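Local coordinates for protein 4-hydroxy-tetrahydrodipicolinate synthase (Methylacidiphilum fumariolicum SolV, PDB 6T3T) that probably catalyses the condensation of pyruvate with aspartate beta-semialdehyde to 4-hydroxy-tetrahydrodipicolinate, a step in lysine biosynthesis, at residues A[10-15]-A[40-45]; A[48-53]-A[268-273]; A[70-75]-A[96-101]; A[184-189]-A[201-206]; A[101-106]-A[137-142]. All coordinates share one frame; numbering follows the deposited sequence.

Contact 1 (A[10-15]-A[40-45]); sequences IISPFH and VPVGTT. With SO4 (sulfate ion), chain E.
I10 meets V40 and P41 where two neighbouring barrel strands run out into loops. I10 N donates to V40 O over 3.3 Å, from above the carbonyl plane. In the side chain of I10, CG1 sits between the backbone N and the carbonyl carbon (chi1 54°). This brings CG1 to 3.7 Å from P41 CA, and CD1 runs on to P41 CB at 4.0 Å. Further along, I11 CA points its hydrogen almost straight at T45 O, a CA-H...O contact of 3.6 Å.

Water supplies most of the remaining links. One water donates to I10 O and S12 OG and accepts from V42 N, 2.7 Å from that nitrogen. A second donates to I10 O and V40 O and accepts from G43 N, so I10 O takes two water bonds. A third accepts from S12 N and donates to T45 O. S12 OG is also hydrogen-bonded to G46 O.

The 43-45 turn holds a sulfate, probably from the crystallisation liquor. T45 grips sulfate O1 twice, with N at 2.6 Å and OG1 at 2.7 Å. T44 N bonds sulfate O3. A CB on G43 would collide with sulfate O2. T45 is predicted to bind pyruvate and T44 to serve a proton relay. The sulfate probably sits where a pyruvate carboxylate would bind. T44 OG1 bonds Y107 OH of the second subunit.

Helices surround the contact. I10 and I11 pack on helix 21-32, V42 on helix 53-67, and I11 and T45 on helix 251-259, while V40 pairs with T8 of strand 5-9.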
# COMPACT_ATOMS: atom_id res chain seq x y z
N ILE A 10 10.53 27.83 2.23
CA ILE A 10 9.96 28.80 3.15
C ILE A 10 8.45 28.79 3.08
O ILE A 10 7.86 28.58 2.00
CB ILE A 10 10.50 30.21 2.86
CG1 ILE A 10 10.27 30.58 1.38
CG2 ILE A 10 11.94 30.30 3.22
CD1 ILE A 10 10.22 32.07 1.20
N ILE A 11 7.82 29.04 4.23
CA ILE A 11 6.39 29.39 4.25
C ILE A 11 6.16 30.67 3.44
O ILE A 11 7.07 31.48 3.23
CB ILE A 11 5.90 29.57 5.70
CG1 ILE A 11 6.73 30.65 6.40
CG2 ILE A 11 6.03 28.28 6.52
CD1 ILE A 11 6.00 31.35 7.55
N SER A 12 4.91 30.88 3.01
CA SER A 12 4.51 32.17 2.47
C SER A 12 3.81 32.88 3.62
O SER A 12 2.68 32.50 3.97
CB SER A 12 3.56 32.03 1.27
OG SER A 12 4.22 31.49 0.15
N PRO A 13 4.43 33.86 4.27
CA PRO A 13 3.77 34.49 5.42
C PRO A 13 2.61 35.35 4.95
O PRO A 13 2.71 36.07 3.96
CB PRO A 13 4.89 35.32 6.08
CG PRO A 13 5.91 35.51 5.03
CD PRO A 13 5.83 34.30 4.13
N PHE A 14 1.46 35.17 5.61
CA PHE A 14 0.26 35.93 5.31
C PHE A 14 -0.12 36.80 6.49
O PHE A 14 -0.07 36.36 7.65
CB PHE A 14 -0.92 35.01 5.00
CG PHE A 14 -0.72 34.15 3.80
CD1 PHE A 14 -0.12 34.64 2.66
CD2 PHE A 14 -1.14 32.82 3.82
CE1 PHE A 14 0.03 33.83 1.55
CE2 PHE A 14 -0.98 32.01 2.72
CZ PHE A 14 -0.39 32.51 1.58
N HIS A 15 -0.65 37.98 6.18
CA HIS A 15 -1.20 38.87 7.19
C HIS A 15 -2.39 39.59 6.56
O HIS A 15 -2.21 40.37 5.62
CB HIS A 15 -0.15 39.87 7.67
CG HIS A 15 -0.64 40.80 8.72
ND1 HIS A 15 -1.05 40.37 9.96
CD2 HIS A 15 -0.76 42.15 8.73
CE1 HIS A 15 -1.41 41.41 10.69
NE2 HIS A 15 -1.25 42.50 9.96
N VAL A 40 13.95 28.01 -1.28
CA VAL A 40 12.94 27.56 -2.23
C VAL A 40 11.63 28.28 -1.91
O VAL A 40 10.89 27.83 -1.03
CB VAL A 40 12.75 26.05 -2.18
CG1 VAL A 40 11.59 25.66 -3.05
CG2 VAL A 40 14.01 25.36 -2.61
N PRO A 41 11.33 29.39 -2.55
CA PRO A 41 10.05 30.05 -2.31
C PRO A 41 8.95 29.39 -3.10
O PRO A 41 9.19 28.80 -4.16
CB PRO A 41 10.30 31.49 -2.78
CG PRO A 41 11.30 31.31 -3.92
CD PRO A 41 12.12 30.06 -3.60
N VAL A 42 7.73 29.50 -2.57
CA VAL A 42 6.46 29.09 -3.19
C VAL A 42 6.48 27.66 -3.73
O VAL A 42 6.04 27.40 -4.86
CB VAL A 42 6.03 30.09 -4.29
CG1 VAL A 42 5.96 31.48 -3.69
CG2 VAL A 42 6.95 30.10 -5.51
N GLY A 43 6.92 26.72 -2.89
CA GLY A 43 6.66 25.30 -3.08
C GLY A 43 5.43 24.90 -2.29
O GLY A 43 4.57 25.72 -1.99
N THR A 44 5.37 23.61 -1.90
CA THR A 44 4.27 23.12 -1.06
C THR A 44 4.24 23.85 0.27
O THR A 44 3.18 24.26 0.77
CB THR A 44 4.41 21.62 -0.78
OG1 THR A 44 4.95 20.93 -1.90
CG2 THR A 44 3.08 21.03 -0.44
N THR A 45 5.41 23.98 0.89
CA THR A 45 5.51 24.64 2.18
C THR A 45 5.04 26.09 2.07
O THR A 45 4.50 26.63 3.04
CB THR A 45 6.94 24.52 2.72
OG1 THR A 45 7.39 23.16 2.57
CG2 THR A 45 6.99 24.87 4.24
S SO4 E . 8.21 22.19 -0.92
O1 SO4 E . 7.77 23.33 -0.12
O2 SO4 E . 9.39 22.49 -1.73
O3 SO4 E . 7.18 21.83 -1.89
O4 SO4 E . 8.53 21.10 0.01
O HOH W 1 7.02 30.57 -0.15
O HOH W 2 8.24 26.98 -0.24
O HOH W 3 2.95 28.78 3.68

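Contact 2 (A[48-53]-A[268-273]); sequences SPTLSY and RLPLAP
R268 NH1 is held by two acceptors, T50 O across the contact and E55 OE1 in a salt bridge. R268 NH1 lies 2.9 Å from T50 O. The oxygen sits at the edge of the guanidinium, close to its plane, and NH1 is tilted 27° from the plane of the T50 carbonyl. The arginine is extended from CG to NE, so its aliphatic part runs alongside T50. There R268 CB comes to 3.3 Å from T50 OG1, and R268 CD to 3.5 Å from T50 O. A water bridges the same two residues, accepting from T50 OG1 and donating to R268 O. T50 CG2 touches L269 O at 3.4 Å and P270 CD at 4.0 Å, next to the cis peptide before P270.

R268 also makes a cation-pi contact with F14. An alanine here would probably leave T50 O and the E55 carboxylate without their donor and the 48-53 turn freer to move.

P270 and P49 both pack on N80 of the second subunit. S52 OG accepts from E55 N and so N-caps helix 53-67. Segment 48-53 is part of a beta-to-alpha loop of the TIM barrel, joined here to the link between helices 251-259 and 276-295.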
# COMPACT_ATOMS: atom_id res chain seq x y z
N SER A 48 1.72 27.01 -2.51
CA SER A 48 1.55 27.38 -3.91
C SER A 48 0.13 27.17 -4.44
O SER A 48 -0.32 28.01 -5.24
CB SER A 48 2.57 26.67 -4.81
OG SER A 48 2.58 25.27 -4.67
N PRO A 49 -0.62 26.11 -4.06
CA PRO A 49 -1.98 25.96 -4.63
C PRO A 49 -2.93 27.12 -4.36
O PRO A 49 -3.85 27.35 -5.15
CB PRO A 49 -2.50 24.67 -3.96
CG PRO A 49 -1.29 23.89 -3.64
CD PRO A 49 -0.25 24.94 -3.23
N THR A 50 -2.78 27.84 -3.24
CA THR A 50 -3.75 28.85 -2.87
C THR A 50 -3.24 30.27 -3.07
O THR A 50 -3.91 31.21 -2.63
CB THR A 50 -4.21 28.66 -1.42
OG1 THR A 50 -3.09 28.71 -0.53
CG2 THR A 50 -4.91 27.32 -1.26
N LEU A 51 -2.08 30.45 -3.69
CA LEU A 51 -1.64 31.77 -4.13
C LEU A 51 -2.24 32.07 -5.50
O LEU A 51 -2.32 31.17 -6.35
CB LEU A 51 -0.11 31.85 -4.23
CG LEU A 51 0.78 31.33 -3.11
CD1 LEU A 51 2.21 31.34 -3.59
CD2 LEU A 51 0.63 32.16 -1.85
N SER A 52 -2.63 33.32 -5.73
CA SER A 52 -2.96 33.73 -7.09
C SER A 52 -1.69 33.73 -7.95
O SER A 52 -0.57 33.68 -7.44
CB SER A 52 -3.58 35.12 -7.10
OG SER A 52 -2.58 36.08 -6.82
N TYR A 53 -1.87 33.84 -9.26
CA TYR A 53 -0.69 33.87 -10.13
C TYR A 53 0.24 35.02 -9.76
O TYR A 53 1.47 34.87 -9.65
CB TYR A 53 -1.14 33.98 -11.60
CG TYR A 53 0.01 34.17 -12.57
CD1 TYR A 53 0.66 33.08 -13.11
CD2 TYR A 53 0.45 35.44 -12.92
CE1 TYR A 53 1.73 33.25 -13.96
CE2 TYR A 53 1.51 35.63 -13.77
CZ TYR A 53 2.15 34.52 -14.29
OH TYR A 53 3.21 34.68 -15.15
N ARG A 268 -4.64 29.28 4.16
CA ARG A 268 -5.68 29.38 3.15
C ARG A 268 -6.33 28.01 2.93
O ARG A 268 -5.63 27.01 2.75
CB ARG A 268 -5.10 29.91 1.85
CG ARG A 268 -4.66 31.36 2.00
CD ARG A 268 -3.94 31.92 0.76
NE ARG A 268 -3.81 33.37 0.88
CZ ARG A 268 -3.49 34.20 -0.11
NH1 ARG A 268 -3.25 33.75 -1.34
NH2 ARG A 268 -3.42 35.49 0.15
N LEU A 269 -7.66 28.00 2.95
CA LEU A 269 -8.42 26.80 2.68
C LEU A 269 -8.05 26.24 1.31
O LEU A 269 -7.93 27.00 0.35
CB LEU A 269 -9.92 27.09 2.78
CG LEU A 269 -10.52 27.29 4.19
CD1 LEU A 269 -11.98 27.76 4.15
CD2 LEU A 269 -10.39 26.02 4.99
N PRO A 270 -7.94 24.91 1.17
CA PRO A 270 -8.45 23.88 2.08
C PRO A 270 -7.58 23.51 3.30
O PRO A 270 -7.94 22.58 4.03
CB PRO A 270 -8.62 22.67 1.14
CG PRO A 270 -7.40 22.80 0.20
CD PRO A 270 -7.29 24.33 -0.03
N LEU A 271 -6.46 24.18 3.54
CA LEU A 271 -5.70 23.94 4.77
C LEU A 271 -6.41 24.57 5.98
O LEU A 271 -7.01 25.65 5.87
CB LEU A 271 -4.27 24.50 4.65
CG LEU A 271 -3.39 23.81 3.59
CD1 LEU A 271 -1.97 24.30 3.70
CD2 LEU A 271 -3.43 22.30 3.72
N ALA A 272 -6.35 23.88 7.12
CA ALA A 272 -7.02 24.26 8.35
C ALA A 272 -6.07 24.05 9.51
O ALA A 272 -5.12 23.26 9.40
CB ALA A 272 -8.31 23.45 8.57
N PRO A 273 -6.29 24.74 10.64
CA PRO A 273 -5.40 24.58 11.81
C PRO A 273 -5.41 23.17 12.36
O PRO A 273 -6.32 22.38 12.11
CB PRO A 273 -5.99 25.55 12.83
CG PRO A 273 -6.77 26.57 12.01
CD PRO A 273 -7.31 25.78 10.85
O HOH W 4 -3.09 26.79 1.59

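Contact 3 (A[70-75]-A[96-101]); sequences RIKIFA and GVDGVL
D98 reaches across to the edge of the strand that starts at K72. Its CB lies 3.4 Å from I73 O. With CG anti to its own carbonyl carbon (chi1 -55°), the carboxylate swings toward I73 N, and CG rests on K72 CD. OD2 ends 2.7 Å from I73 N and accepts its N-H on the anti lone pair. A water donates to OD1 and accepts from K72 NZ; the two charged groups themselves stay short of a salt bridge. D98 N returns a bond to I73 O at 3.0 Å, so side chain and backbone of D98 together clamp I73.

Beyond this clamp the two strands pair in parallel. A75 N bonds G99 O, and L101 N bonds A75 O at 2.8 Å. The F74 ring lies with one face over G99 CA, a CH-pi contact with the centroid 3.9 Å away. A CB on G99 would strike F74 CE2. A serine in place of F74 would probably leave G99 CA without its aromatic cover and open a gap there.

The two strands belong to one beta-alpha-beta unit of the barrel. A75 CB and I73 CG2 both meet V97 CG1 on the outer side, where V60 of helix 53-67 touches A75 and V97. A92 of helix 82-95 packs on V97 and V100. F74 takes the other side, against L131 of strand 130-134 and the loop residue I3.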
# COMPACT_ATOMS: atom_id res chain seq x y z
N ARG A 70 22.65 37.07 -1.99
CA ARG A 70 23.56 36.62 -0.94
C ARG A 70 23.56 35.10 -0.83
O ARG A 70 24.61 34.50 -0.58
CB ARG A 70 23.19 37.25 0.39
CG ARG A 70 23.45 38.73 0.44
CD ARG A 70 22.91 39.34 1.72
NE ARG A 70 21.47 39.56 1.65
CZ ARG A 70 20.74 39.98 2.68
NH1 ARG A 70 21.30 40.22 3.84
NH2 ARG A 70 19.44 40.16 2.54
N ILE A 71 22.41 34.46 -1.03
CA ILE A 71 22.31 33.01 -1.11
C ILE A 71 21.43 32.66 -2.32
O ILE A 71 20.76 33.53 -2.90
CB ILE A 71 21.77 32.39 0.21
CG1 ILE A 71 20.36 32.89 0.53
CG2 ILE A 71 22.68 32.69 1.39
CD1 ILE A 71 19.74 32.28 1.85
N LYS A 72 21.39 31.37 -2.67
CA LYS A 72 20.73 30.95 -3.90
C LYS A 72 19.22 30.90 -3.73
O LYS A 72 18.69 30.69 -2.64
CB LYS A 72 21.21 29.58 -4.34
CG LYS A 72 22.71 29.46 -4.41
CD LYS A 72 23.21 30.02 -5.72
CE LYS A 72 24.71 29.94 -5.81
NZ LYS A 72 25.20 30.67 -7.02
N ILE A 73 18.52 31.06 -4.85
CA ILE A 73 17.08 30.89 -4.89
C ILE A 73 16.74 29.90 -5.99
O ILE A 73 17.11 30.10 -7.16
CB ILE A 73 16.34 32.21 -5.15
CG1 ILE A 73 16.69 33.23 -4.06
CG2 ILE A 73 14.85 31.95 -5.19
CD1 ILE A 73 16.08 34.59 -4.33
N PHE A 74 16.04 28.82 -5.63
CA PHE A 74 15.43 27.92 -6.60
C PHE A 74 13.92 28.02 -6.39
O PHE A 74 13.39 27.50 -5.41
CB PHE A 74 15.93 26.48 -6.46
CG PHE A 74 17.28 26.27 -7.08
CD1 PHE A 74 18.41 26.86 -6.52
CD2 PHE A 74 17.41 25.53 -8.24
CE1 PHE A 74 19.67 26.67 -7.10
CE2 PHE A 74 18.68 25.33 -8.84
CZ PHE A 74 19.81 25.92 -8.26
N ALA A 75 13.26 28.71 -7.32
CA ALA A 75 11.84 28.98 -7.20
C ALA A 75 10.99 27.78 -7.62
O ALA A 75 11.27 27.12 -8.62
CB ALA A 75 11.49 30.20 -8.05
N GLY A 96 15.01 36.64 -12.19
CA GLY A 96 16.45 36.46 -12.02
C GLY A 96 16.87 35.52 -10.92
O GLY A 96 17.86 35.78 -10.22
N VAL A 97 16.21 34.38 -10.79
CA VAL A 97 16.56 33.42 -9.75
C VAL A 97 17.75 32.59 -10.20
O VAL A 97 18.20 32.69 -11.35
CB VAL A 97 15.35 32.53 -9.40
CG1 VAL A 97 14.16 33.37 -8.99
CG2 VAL A 97 14.98 31.65 -10.61
N ASP A 98 18.27 31.75 -9.32
CA ASP A 98 19.36 30.88 -9.72
C ASP A 98 18.89 29.59 -10.39
O ASP A 98 19.69 28.98 -11.10
CB ASP A 98 20.21 30.55 -8.50
CG ASP A 98 20.68 31.78 -7.81
OD1 ASP A 98 21.46 32.55 -8.43
OD2 ASP A 98 20.21 32.04 -6.68
N GLY A 99 17.64 29.18 -10.19
CA GLY A 99 17.13 27.94 -10.75
C GLY A 99 15.70 27.72 -10.31
O GLY A 99 15.15 28.51 -9.54
N VAL A 100 15.10 26.61 -10.75
CA VAL A 100 13.70 26.33 -10.41
C VAL A 100 13.56 24.90 -9.91
O VAL A 100 14.36 24.02 -10.25
CB VAL A 100 12.70 26.56 -11.57
CG1 VAL A 100 12.55 28.04 -11.87
CG2 VAL A 100 13.08 25.77 -12.83
N LEU A 101 12.57 24.70 -9.05
CA LEU A 101 12.19 23.37 -8.57
C LEU A 101 10.88 22.98 -9.22
O LEU A 101 9.88 23.69 -9.07
CB LEU A 101 12.02 23.38 -7.05
CG LEU A 101 11.69 22.06 -6.37
CD1 LEU A 101 12.97 21.23 -6.30
CD2 LEU A 101 11.12 22.27 -4.96
O HOH W 5 23.96 33.30 -7.03

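Contact 4 (A[184-189]-A[201-206]); sequences ILSGDD and VGVVSV
S186 and V203 pair in parallel where the last two strands of the TIM barrel lie side by side, joined by helix 192-197 in a beta-alpha-beta unit. This is the tight part. V201 N bonds I184 O at 3.0 Å, S186 N bonds G202 O at 2.8 Å, and V204 N bonds S186 O at 2.9 Å. The first and last of these run nearly along the C=O axis. L185 lies over the glycine: its CD2 is 3.8 Å from G202 CA, and a CB there would press on it. L185 CD1 goes on to V204 CG2 at 4.0 Å. V204 and the predicted Schiff-base lysine K162 are neighbours at the predicted pyruvate site. On the other face V203 CG2, anti to its backbone N, reaches S186 CB at 3.7 Å. F195 and T192 of helix 192-197 close that side.

Past S186 the backbones part, and G187, D188 and V206 are partly exposed. G187 CA is 4.0 Å from V204 O. D188 N folds back to S186 OG, an ST turn.

D189 then bridges the gap. S205 OG, at the end of the strand, donates to D189 OD1 on its syn lone pair. OD2 takes two backbone N-H groups just past the strand, those of V206 and A207. V206 N meets D189 OD2 at 2.9 Å on the syn side, 16° out of the carboxylate plane.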
# COMPACT_ATOMS: atom_id res chain seq x y z
N ILE A 184 21.41 14.70 -5.57
CA ILE A 184 20.19 14.20 -4.95
C ILE A 184 20.04 14.86 -3.59
O ILE A 184 20.93 14.76 -2.74
CB ILE A 184 20.19 12.67 -4.80
CG1 ILE A 184 20.45 12.01 -6.16
CG2 ILE A 184 18.83 12.25 -4.20
CD1 ILE A 184 21.21 10.70 -6.04
N LEU A 185 18.90 15.51 -3.37
CA LEU A 185 18.61 16.19 -2.11
C LEU A 185 17.46 15.49 -1.39
O LEU A 185 16.50 15.01 -2.03
CB LEU A 185 18.26 17.67 -2.34
CG LEU A 185 19.22 18.39 -3.30
CD1 LEU A 185 18.65 19.72 -3.84
CD2 LEU A 185 20.60 18.59 -2.64
N SER A 186 17.58 15.40 -0.07
CA SER A 186 16.45 14.93 0.72
C SER A 186 15.30 15.91 0.59
O SER A 186 15.49 17.13 0.62
CB SER A 186 16.83 14.77 2.18
OG SER A 186 15.73 14.24 2.92
N GLY A 187 14.09 15.37 0.42
CA GLY A 187 12.91 16.17 0.55
C GLY A 187 12.15 15.90 1.83
O GLY A 187 11.00 16.34 1.96
N ASP A 188 12.75 15.20 2.79
CA ASP A 188 12.06 14.81 4.03
C ASP A 188 13.09 14.91 5.14
O ASP A 188 14.08 14.18 5.12
CB ASP A 188 11.49 13.39 3.91
CG ASP A 188 10.86 12.87 5.21
OD1 ASP A 188 10.83 13.57 6.25
OD2 ASP A 188 10.37 11.73 5.17
N ASP A 189 12.88 15.84 6.08
CA ASP A 189 13.90 16.13 7.07
C ASP A 189 14.30 14.88 7.85
O ASP A 189 15.48 14.69 8.18
CB ASP A 189 13.42 17.22 8.03
CG ASP A 189 13.53 18.62 7.45
OD1 ASP A 189 14.63 19.06 7.06
OD2 ASP A 189 12.48 19.28 7.36
N VAL A 201 23.44 14.82 -1.09
CA VAL A 201 24.40 15.87 -0.80
C VAL A 201 23.73 17.08 -0.17
O VAL A 201 24.33 18.15 -0.09
CB VAL A 201 25.20 16.27 -2.07
CG1 VAL A 201 26.13 15.09 -2.52
CG2 VAL A 201 24.27 16.72 -3.22
N GLY A 202 22.49 16.94 0.27
CA GLY A 202 21.84 18.04 0.95
C GLY A 202 20.35 17.79 1.09
O GLY A 202 19.85 16.68 0.90
N VAL A 203 19.65 18.87 1.44
CA VAL A 203 18.24 18.77 1.80
C VAL A 203 17.52 20.04 1.36
O VAL A 203 18.06 21.14 1.47
CB VAL A 203 18.09 18.52 3.32
CG1 VAL A 203 18.64 19.71 4.14
CG2 VAL A 203 16.66 18.19 3.66
N VAL A 204 16.32 19.87 0.83
CA VAL A 204 15.34 20.94 0.78
C VAL A 204 14.45 20.74 2.00
O VAL A 204 13.62 19.82 2.03
CB VAL A 204 14.54 20.93 -0.52
CG1 VAL A 204 13.56 22.10 -0.55
CG2 VAL A 204 15.49 20.98 -1.73
N SER A 205 14.61 21.60 2.99
CA SER A 205 14.20 21.35 4.36
C SER A 205 12.99 22.18 4.75
O SER A 205 12.84 23.33 4.34
CB SER A 205 15.36 21.66 5.31
OG SER A 205 14.89 21.77 6.61
N VAL A 206 12.12 21.56 5.55
CA VAL A 206 11.06 22.28 6.25
C VAL A 206 11.53 22.75 7.61
O VAL A 206 11.27 23.89 7.99
CB VAL A 206 9.81 21.40 6.40
CG1 VAL A 206 8.73 22.15 7.25
CG2 VAL A 206 9.27 20.99 5.05

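Contact 5 (A[101-106]-A[137-142]); sequences LLVSPY and SRCGVD
C139 plugs into the bend formed by V103, S104, P105 and Y106. The apolar contacts centre on its sulfur. SG stands anti to the C139 carbonyl carbon (chi1 -62°), which aims it at the strand end. There C139 SG meets V103 CG2 at 3.7 Å and Y106 CB at 4.0 Å.

Polar atoms also take part in plain van der Waals packing. S104 OG lies 3.8 Å from C139 SG, and V141 CG1 rests 3.6 Å from P105 O. A CA-H...O contact runs from Y106 CA to C139 O, 3.5 Å long.

Water makes up the rest. One water accepts from S104 OG and donates to V141 O, 2.6 Å from that V141 oxygen. Another donates to both P105 O and C139 O, so two backbone carbonyls share one water.

The second subunit covers this bend. The Y106 ring stacks on Y107 of that subunit, and R138 NH1 donates to Y107 O of the same neighbouring subunit. R138 also packs on T44 of its own chain. Tyrosines interlocked across the subunit boundary, beside the loops at the barrel mouth, are characteristic of the tight dimer of the DapA family.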
# COMPACT_ATOMS: atom_id res chain seq x y z
N LEU A 101 12.57 24.70 -9.05
CA LEU A 101 12.19 23.37 -8.57
C LEU A 101 10.88 22.98 -9.22
O LEU A 101 9.88 23.69 -9.07
CB LEU A 101 12.02 23.38 -7.05
CG LEU A 101 11.69 22.06 -6.37
CD1 LEU A 101 12.97 21.23 -6.30
CD2 LEU A 101 11.12 22.27 -4.96
N LEU A 102 10.86 21.84 -9.92
CA LEU A 102 9.71 21.41 -10.71
C LEU A 102 9.11 20.13 -10.09
O LEU A 102 9.66 19.04 -10.26
CB LEU A 102 10.10 21.18 -12.17
CG LEU A 102 10.61 22.40 -12.97
CD1 LEU A 102 11.17 21.98 -14.35
CD2 LEU A 102 9.53 23.47 -13.14
N VAL A 103 8.01 20.27 -9.36
CA VAL A 103 7.30 19.09 -8.88
C VAL A 103 6.78 18.31 -10.07
O VAL A 103 6.42 18.88 -11.12
CB VAL A 103 6.13 19.50 -7.96
CG1 VAL A 103 5.00 20.15 -8.79
CG2 VAL A 103 5.60 18.29 -7.16
N SER A 104 6.75 16.98 -9.94
CA SER A 104 6.14 16.21 -11.00
C SER A 104 4.64 16.53 -11.04
O SER A 104 4.06 16.91 -10.01
CB SER A 104 6.37 14.70 -10.80
OG SER A 104 5.78 14.28 -9.61
N PRO A 105 4.03 16.48 -12.22
CA PRO A 105 2.58 16.69 -12.32
C PRO A 105 1.81 15.89 -11.28
O PRO A 105 2.09 14.72 -11.04
CB PRO A 105 2.26 16.23 -13.74
CG PRO A 105 3.48 16.59 -14.52
CD PRO A 105 4.65 16.37 -13.55
N TYR A 106 0.87 16.56 -10.64
CA TYR A 106 -0.01 15.97 -9.64
C TYR A 106 -1.39 15.79 -10.27
O TYR A 106 -1.76 16.50 -11.22
CB TYR A 106 -0.06 16.87 -8.40
CG TYR A 106 -0.18 18.33 -8.80
CD1 TYR A 106 -1.42 18.90 -9.18
CD2 TYR A 106 0.95 19.11 -8.93
CE1 TYR A 106 -1.51 20.22 -9.60
CE2 TYR A 106 0.89 20.41 -9.36
CZ TYR A 106 -0.34 20.96 -9.70
OH TYR A 106 -0.36 22.26 -10.13
N SER A 137 3.49 10.60 -2.72
CA SER A 137 2.37 10.63 -1.77
C SER A 137 1.43 11.81 -2.04
O SER A 137 0.23 11.73 -1.76
CB SER A 137 2.91 10.69 -0.35
OG SER A 137 3.72 11.84 -0.20
N ARG A 138 1.95 12.90 -2.59
CA ARG A 138 1.12 14.06 -2.92
C ARG A 138 0.67 14.10 -4.37
O ARG A 138 -0.40 14.65 -4.66
CB ARG A 138 1.89 15.34 -2.65
CG ARG A 138 2.01 15.70 -1.20
CD ARG A 138 2.90 16.89 -1.03
NE ARG A 138 3.11 17.16 0.37
CZ ARG A 138 2.31 17.95 1.08
NH1 ARG A 138 1.26 18.50 0.50
NH2 ARG A 138 2.55 18.16 2.36
N CYS A 139 1.45 13.52 -5.28
CA CYS A 139 1.20 13.70 -6.70
C CYS A 139 0.42 12.55 -7.32
O CYS A 139 -0.30 12.78 -8.30
CB CYS A 139 2.53 13.88 -7.44
SG CYS A 139 3.37 15.38 -6.88
N GLY A 140 0.52 11.35 -6.75
CA GLY A 140 -0.08 10.18 -7.37
C GLY A 140 0.77 9.52 -8.43
O GLY A 140 0.26 8.65 -9.14
N VAL A 141 2.03 9.93 -8.56
CA VAL A 141 2.94 9.39 -9.56
C VAL A 141 4.37 9.54 -9.04
O VAL A 141 4.67 10.44 -8.25
CB VAL A 141 2.76 10.13 -10.92
CG1 VAL A 141 3.59 11.41 -10.95
CG2 VAL A 141 3.08 9.22 -12.09
N ASP A 142 5.25 8.65 -9.48
CA ASP A 142 6.66 8.65 -9.09
C ASP A 142 7.50 8.92 -10.33
O ASP A 142 7.18 8.45 -11.42
CB ASP A 142 7.03 7.29 -8.45
CG ASP A 142 8.49 7.21 -7.98
OD1 ASP A 142 8.81 7.57 -6.81
OD2 ASP A 142 9.34 6.74 -8.78
O HOH W 6 6.42 12.39 -8.02
O HOH W 7 0.05 12.81 -11.14

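How the contacts relate
Contacts 1, 3, 4 and 5 all involve strands of one barrel or the loops that leave them. Contact 1 touches the most others. Its V40 CG2 lies 3.9 Å from V204 CG1 of contact 4, and its T45 OG1 lies 3.8 Å from V206 CG2. The side chain of T45 is about 6 Å from that of K162. Contacts 1 and 4 border the predicted pyruvate site. The sulfate is about 4 Å from the side chains of V204 in contact 4 and L101, which contacts 3 and 5 share. Contact 2 abuts contact 1 through F14 and R268, but its nearest atoms stay about 11 Å from contact 4. Contacts 1, 2 and 5 all reach the second subunit.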